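Local coordinates for arginine decarboxylase, A207R protein (Paramecium bursaria Chlorella virus 1, PDB 2NVA) that catalyses the pyridoxal 5'-phosphate-dependent decarboxylation of arginine to agmatine, at residues D67-S72 / F89-K94; D108-D113 / P126-I131. All blocks are in the same frame, centred on the assembly; numbering follows the deposited sequence.

Contact 1: residues D67-S72 / F89-K94. With PL2 ((4-{[(4-{[amino(imino)methyl]amino}butyl)amino]methyl}-5-hydroxy-6-methylpyridin-3-yl)methyl dihydrogen phosphate), chain I.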
loop_
_atom_site.group_PDB
_atom_site.type_symbol
_atom_site.label_atom_id
_atom_site.label_comp_id
_atom_site.label_asym_id
_atom_site.label_seq_id
_atom_site.Cartn_x
_atom_site.Cartn_y
_atom_site.Cartn_z
ATOM N N ASP A 67 -4.475 1.594 22.264
ATOM C CA ASP A 67 -5.627 1.620 21.370
ATOM C C ASP A 67 -5.364 0.575 20.297
ATOM O O ASP A 67 -4.454 0.733 19.476
ATOM C CB ASP A 67 -5.794 3.030 20.766
ATOM C CG ASP A 67 -6.513 3.035 19.434
ATOM O OD1 ASP A 67 -6.317 4.002 18.663
ATOM O OD2 ASP A 67 -7.260 2.070 19.115
ATOM N N CYS A 68 -6.143 -0.506 20.320
ATOM C CA CYS A 68 -5.996 -1.568 19.330
ATOM C C CYS A 68 -7.165 -1.562 18.365
ATOM O O CYS A 68 -8.301 -1.359 18.775
ATOM C CB CYS A 68 -5.910 -2.931 20.010
ATOM S SG CYS A 68 -4.409 -3.172 21.003
ATOM N N ALA A 69 -6.886 -1.817 17.090
ATOM C CA ALA A 69 -7.886 -1.708 16.026
ATOM C C ALA A 69 -8.460 -3.050 15.595
ATOM O O ALA A 69 -9.460 -3.091 14.875
ATOM C CB ALA A 69 -7.275 -0.995 14.809
ATOM N N SER A 70 -7.818 -4.137 16.023
ATOM C CA SER A 70 -8.169 -5.477 15.560
ATOM C C SER A 70 -7.705 -6.521 16.572
ATOM O O SER A 70 -6.943 -6.197 17.497
ATOM C CB SER A 70 -7.503 -5.741 14.202
ATOM O OG SER A 70 -6.088 -5.642 14.304
ATOM N N SER A 71 -8.129 -7.768 16.382
ATOM C CA SER A 71 -7.651 -8.866 17.229
ATOM C C SER A 71 -6.144 -9.085 17.095
ATOM O O SER A 71 -5.477 -9.418 18.065
ATOM C CB SER A 71 -8.397 -10.166 16.916
ATOM O OG SER A 71 -8.210 -10.544 15.560
ATOM N N SER A 72 -5.607 -8.892 15.891
ATOM C CA SER A 72 -4.158 -9.015 15.672
ATOM C C SER A 72 -3.350 -8.030 16.527
ATOM O O SER A 72 -2.320 -8.390 17.085
ATOM C CB SER A 72 -3.810 -8.837 14.196
ATOM O OG SER A 72 -2.396 -8.892 14.014
ATOM N N PHE A 89 -10.512 -1.127 22.641
ATOM C CA PHE A 89 -10.741 -1.604 21.285
ATOM C C PHE A 89 -11.389 -0.440 20.535
ATOM O O PHE A 89 -12.623 -0.384 20.396
ATOM C CB PHE A 89 -11.660 -2.828 21.325
ATOM C CG PHE A 89 -11.571 -3.730 20.110
ATOM C CD1 PHE A 89 -11.087 -3.266 18.879
ATOM C CD2 PHE A 89 -12.048 -5.040 20.195
ATOM C CE1 PHE A 89 -11.059 -4.112 17.763
ATOM C CE2 PHE A 89 -12.020 -5.892 19.102
ATOM C CZ PHE A 89 -11.529 -5.442 17.879
ATOM N N ALA A 90 -10.557 0.499 20.076
ATOM C CA ALA A 90 -11.068 1.794 19.595
ATOM C C ALA A 90 -11.356 1.787 18.087
ATOM O O ALA A 90 -10.852 2.632 17.342
ATOM C CB ALA A 90 -10.096 2.927 19.966
ATOM N N HIS A 91 -12.172 0.836 17.645
ATOM C CA HIS A 91 -12.576 0.761 16.246
ATOM C C HIS A 91 -14.084 0.537 16.301
ATOM O O HIS A 91 -14.547 -0.421 16.919
ATOM C CB HIS A 91 -11.736 -0.252 15.488
ATOM C CG HIS A 91 -11.984 -0.265 14.011
ATOM N ND1 HIS A 91 -13.218 0.001 13.461
ATOM C CD2 HIS A 91 -11.153 -0.513 12.970
ATOM C CE1 HIS A 91 -13.139 -0.081 12.145
ATOM N NE2 HIS A 91 -11.896 -0.392 11.822
ATOM N N THR A 92 -14.843 1.400 15.656
ATOM C CA THR A 92 -16.307 1.330 15.797
ATOM C C THR A 92 -16.930 0.165 15.045
ATOM O O THR A 92 -18.121 -0.120 15.228
ATOM C CB THR A 92 -17.015 2.648 15.364
ATOM O OG1 THR A 92 -16.787 2.870 13.966
ATOM C CG2 THR A 92 -16.485 3.846 16.177
ATOM N N MET A 93 -16.137 -0.510 14.208
ATOM C CA MET A 93 -16.637 -1.653 13.421
ATOM C C MET A 93 -15.737 -2.871 13.635
ATOM O O MET A 93 -14.649 -2.965 13.062
ATOM C CB MET A 93 -16.718 -1.289 11.935
ATOM C CG MET A 93 -17.749 -0.217 11.636
ATOM S SD MET A 93 -19.419 -0.894 11.774
ATOM C CE MET A 93 -20.421 0.564 11.446
ATOM N N LYS A 94 -16.208 -3.795 14.471
ATOM C CA LYS A 94 -15.398 -4.916 14.946
ATOM C C LYS A 94 -16.067 -6.213 14.507
ATOM O O LYS A 94 -17.286 -6.345 14.640
ATOM C CB LYS A 94 -15.323 -4.877 16.479
ATOM C CG LYS A 94 -14.644 -3.618 17.059
ATOM C CD LYS A 94 -14.990 -3.381 18.545
ATOM C CE LYS A 94 -16.433 -2.850 18.741
ATOM N NZ LYS A 94 -16.741 -1.643 17.883
HETATM N N1 PL2 I . -7.325 6.552 17.199
HETATM C C2 PL2 I . -8.081 6.129 16.173
HETATM C C2A PL2 I . -9.439 5.449 16.440
HETATM C C3 PL2 I . -7.608 6.322 14.868
HETATM O O3 PL2 I . -8.399 5.900 13.846
HETATM C C4 PL2 I . -6.372 6.949 14.614
HETATM C C4A PL2 I . -5.805 7.171 13.180
HETATM C C5 PL2 I . -5.641 7.368 15.744
HETATM C C6 PL2 I . -6.143 7.151 17.014
HETATM P P PL2 I . -2.772 9.911 14.975
HETATM N N PL2 I . -6.869 7.281 12.157
HETATM C CA PL2 I . -6.455 6.674 10.885
HETATM C CG PL2 I . -4.788 6.743 8.980
HETATM O OP2 PL2 I . -2.798 11.107 13.905
HETATM O OP3 PL2 I . -1.560 8.924 14.523
HETATM O OP1 PL2 I . -2.604 10.418 16.369
HETATM O OP4 PL2 I . -4.164 9.145 14.719
HETATM C C5M PL2 I . -4.277 8.069 15.582
HETATM C CB PL2 I . -5.152 7.309 10.355
HETATM C CD PL2 I . -3.502 7.403 8.429
HETATM N NE PL2 I . -3.195 6.713 7.156
HETATM C CZ PL2 I . -2.032 6.767 6.489
HETATM N NH2 PL2 I . -1.902 6.062 5.338
HETATM N NH1 PL2 I . -1.017 7.507 6.943
HETATM O O HOH W 1 -8.417 1.678 16.692
HETATM O O HOH W 2 -12.088 -3.784 14.299
#
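Asp67 and Ala90 are joined through water 1, which donates to Asp67 OD2 and to Ala90 O, 2.7 Å from each, while water 2 spans the carbonyls Ala69 O and Met93 O farther along. Ala90 N reaches Cys68 O in a weak, bent hydrogen bond of 3.2 Å. Van der Waals contact is led by Phe89, whose flat aromatic ring can place its weakly positive C-H edge by a carbonyl oxygen while a face takes the methylenes of Lys94: CE1 lies 3.5 Å from Ala69 O, nearly in the ring plane, and Lys94 CD sits over the centre of one face. Ala90 suits the tight inverse gamma turn here, its small CB resting 3.1 Å from Asp67 OD2.

The setting is the TIM barrel of the pyridoxal-binding domain, where the neighbouring parallel strands 65-68 and 87-89 end beside the cofactor. The pyridine of the bound cofactor-agmatine adduct lies at this rim. Asp67 holds CG anti to its own N (chi1 155°), which brings OD1 to 3.1 Å from N1 of PL2; the same oxygen forms a salt bridge with Lys48, and Ala90 O approaches the ring methyl.

Hydrogen bonds inside 89-94 shape the loop. His91 ND1 accepts Met93 N (3.1 Å, 164° at the hydrogen), and NE2 bonds to Cys322 O of the second subunit, an arrangement consistent with the proton on NE2. A long, flexible lysine suits position 94 because its aliphatic part can cover Phe89 while NZ travels on to His91 O and a salt bridge with Glu117.

Contact 2: residues D108-D113 / P126-I131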
loop_
_atom_site.group_PDB
_atom_site.type_symbol
_atom_site.label_atom_id
_atom_site.label_comp_id
_atom_site.label_asym_id
_atom_site.label_seq_id
_atom_site.Cartn_x
_atom_site.Cartn_y
_atom_site.Cartn_z
ATOM N N ASP A 108 -12.419 -5.121 27.287
ATOM C CA ASP A 108 -13.836 -4.891 27.549
ATOM C C ASP A 108 -14.194 -3.406 27.601
ATOM O O ASP A 108 -15.106 -2.992 28.322
ATOM C CB ASP A 108 -14.269 -5.609 28.844
ATOM C CG ASP A 108 -13.463 -5.177 30.052
ATOM O OD1 ASP A 108 -12.630 -4.246 29.907
ATOM O OD2 ASP A 108 -13.649 -5.778 31.151
ATOM N N ILE A 109 -13.444 -2.612 26.842
ATOM C CA ILE A 109 -13.798 -1.227 26.567
ATOM C C ILE A 109 -13.671 -1.068 25.057
ATOM O O ILE A 109 -12.625 -1.412 24.503
ATOM C CB ILE A 109 -12.859 -0.225 27.250
ATOM C CG1 ILE A 109 -12.795 -0.483 28.756
ATOM C CG2 ILE A 109 -13.334 1.200 26.956
ATOM C CD1 ILE A 109 -11.787 0.388 29.488
ATOM N N ALA A 110 -14.728 -0.585 24.405
ATOM C CA ALA A 110 -14.733 -0.430 22.938
ATOM C C ALA A 110 -15.612 0.725 22.498
ATOM O O ALA A 110 -16.413 1.234 23.283
ATOM C CB ALA A 110 -15.183 -1.730 22.245
ATOM N N THR A 111 -15.440 1.140 21.245
ATOM C CA THR A 111 -16.210 2.245 20.681
ATOM C C THR A 111 -17.312 1.733 19.743
ATOM O O THR A 111 -17.276 0.582 19.293
ATOM C CB THR A 111 -15.309 3.255 19.913
ATOM O OG1 THR A 111 -14.569 2.561 18.905
ATOM C CG2 THR A 111 -14.319 3.945 20.875
ATOM N N PHE A 112 -18.306 2.588 19.491
ATOM C CA PHE A 112 -19.355 2.295 18.504
ATOM C C PHE A 112 -19.902 3.590 17.927
ATOM O O PHE A 112 -19.730 4.669 18.517
ATOM C CB PHE A 112 -20.506 1.479 19.120
ATOM C CG PHE A 112 -21.379 2.269 20.055
ATOM C CD1 PHE A 112 -22.648 2.694 19.662
ATOM C CD2 PHE A 112 -20.928 2.593 21.333
ATOM C CE1 PHE A 112 -23.466 3.430 20.523
ATOM C CE2 PHE A 112 -21.737 3.341 22.200
ATOM C CZ PHE A 112 -23.009 3.753 21.794
ATOM N N ASP A 113 -20.556 3.469 16.775
ATOM C CA ASP A 113 -21.253 4.595 16.156
ATOM C C ASP A 113 -22.505 4.161 15.380
ATOM O O ASP A 113 -23.047 4.940 14.597
ATOM C CB ASP A 113 -20.306 5.424 15.268
ATOM C CG ASP A 113 -19.717 4.619 14.081
ATOM O OD1 ASP A 113 -20.314 3.590 13.658
ATOM O OD2 ASP A 113 -18.646 5.039 13.580
ATOM N N PRO A 126 -21.683 -8.803 25.788
ATOM C CA PRO A 126 -22.740 -7.999 26.419
ATOM C C PRO A 126 -22.320 -7.066 27.562
ATOM O O PRO A 126 -23.026 -6.099 27.841
ATOM C CB PRO A 126 -23.733 -9.062 26.939
ATOM C CG PRO A 126 -22.975 -10.308 27.000
ATOM C CD PRO A 126 -21.972 -10.244 25.890
ATOM N N ASN A 127 -21.204 -7.356 28.220
ATOM C CA ASN A 127 -20.722 -6.508 29.302
ATOM C C ASN A 127 -19.545 -5.604 28.921
ATOM O O ASN A 127 -18.921 -5.000 29.779
ATOM C CB ASN A 127 -20.385 -7.352 30.531
ATOM C CG ASN A 127 -21.605 -8.027 31.118
ATOM O OD1 ASN A 127 -22.691 -7.435 31.176
ATOM N ND2 ASN A 127 -21.444 -9.272 31.554
ATOM N N CYS A 128 -19.255 -5.517 27.629
ATOM C CA CYS A 128 -18.246 -4.587 27.151
ATOM C C CYS A 128 -18.697 -3.163 27.478
ATOM O O CYS A 128 -19.862 -2.807 27.245
ATOM C CB CYS A 128 -18.047 -4.764 25.647
ATOM S SG CYS A 128 -16.630 -3.851 24.989
ATOM N N LYS A 129 -17.802 -2.369 28.057
ATOM C CA LYS A 129 -18.116 -0.976 28.348
ATOM C C LYS A 129 -17.926 -0.165 27.076
ATOM O O LYS A 129 -16.849 -0.191 26.483
ATOM C CB LYS A 129 -17.251 -0.447 29.485
ATOM C CG LYS A 129 -17.369 -1.304 30.757
ATOM C CD LYS A 129 -16.681 -0.639 31.949
ATOM C CE LYS A 129 -16.520 -1.623 33.121
ATOM N NZ LYS A 129 -17.843 -2.153 33.599
ATOM N N MET A 130 -18.967 0.566 26.683
ATOM C CA MET A 130 -19.001 1.203 25.369
ATOM C C MET A 130 -18.766 2.700 25.393
ATOM O O MET A 130 -19.233 3.396 26.291
ATOM C CB MET A 130 -20.314 0.888 24.645
ATOM C CG MET A 130 -20.555 -0.611 24.411
ATOM S SD MET A 130 -19.182 -1.487 23.600
ATOM C CE MET A 130 -19.235 -0.753 21.961
ATOM N N ILE A 131 -18.037 3.177 24.383
ATOM C CA ILE A 131 -17.764 4.595 24.214
ATOM C C ILE A 131 -18.370 5.029 22.885
ATOM O O ILE A 131 -18.025 4.494 21.840
ATOM C CB ILE A 131 -16.234 4.907 24.254
ATOM C CG1 ILE A 131 -15.662 4.606 25.642
ATOM C CG2 ILE A 131 -15.963 6.354 23.885
ATOM C CD1 ILE A 131 -14.123 4.638 25.705
#
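Ile109, Ala110 and Thr111 run parallel to Lys129, Met130 and Ile131 as adjacent strands of the TIM barrel, forming the sheet part of a beta-alpha-beta unit whose connecting helix is 115-124. The short strand axes are inclined by 39°, a strong twist suited to a closed barrel. Four backbone hydrogen bonds hold the pair, and donors come from each strand in turn: Lys129 N to Asp108 O, Ala110 N to Lys129 O, Ile131 N to Ala110 O (2.8 Å) and Phe112 N to Ile131 O.

Met130 points to the helix-covered face, shared with Ala110. Its CB lies 3.7 Å from Phe112 CE2, an oblique approach to the ring. The chain bends at both CB-CG and CG-SD (chi2 -52°, chi3 -68°), and carries the sulfur over the neighbouring strand: SD comes to 3.9 Å from Ala110 O. The terminal CE then settles 3.6 Å from Thr111 O and 3.8 Å from Phe112 CB. A flexible, unbranched methionine can follow this curved path, and the small Ala110 lets CE approach its CB while Cys128 SG reaches that same CB from the strand's beginning. Phe112 extends the layer to Leu118 of the helix, and Met130 itself touches Ile121.

The other face turns into the barrel. Beta-branched residues suit these extended positions: Thr111 CG2 lies beside Ile131 CB at 4.0 Å. Lys129 starts on this face too, but its long chain leads off to a salt bridge with Glu169. Nearer the strand starts, Ile131 CD1 meets Ile109 CG2 at 3.7 Å.

Contacts 1 and 2 are neighbours in the same barrel, their centres 11 Å apart. Phe89 N lies 2.8 Å from Ile109 O, a probable backbone hydrogen bond that joins strand 87-89 of contact 1 to strand 109-112 of contact 2 and so closes the barrel. Lys94 NZ approaches Thr111 O at 2.7 Å, probably bonding it as well. Between these, Thr111 OG1 packs 3.2 Å from His91 N. Thr92 OG1 bonds to Asp113 OD2, tying the loops beyond both strands. Contact 1 touches the cofactor adduct directly, whereas contact 2 lies one strand further round the barrel, the Thr111 side chain about 6 Å from PL2. Both reach the second subunit, contact 2 through the Asp113 salt bridge with its Arg272.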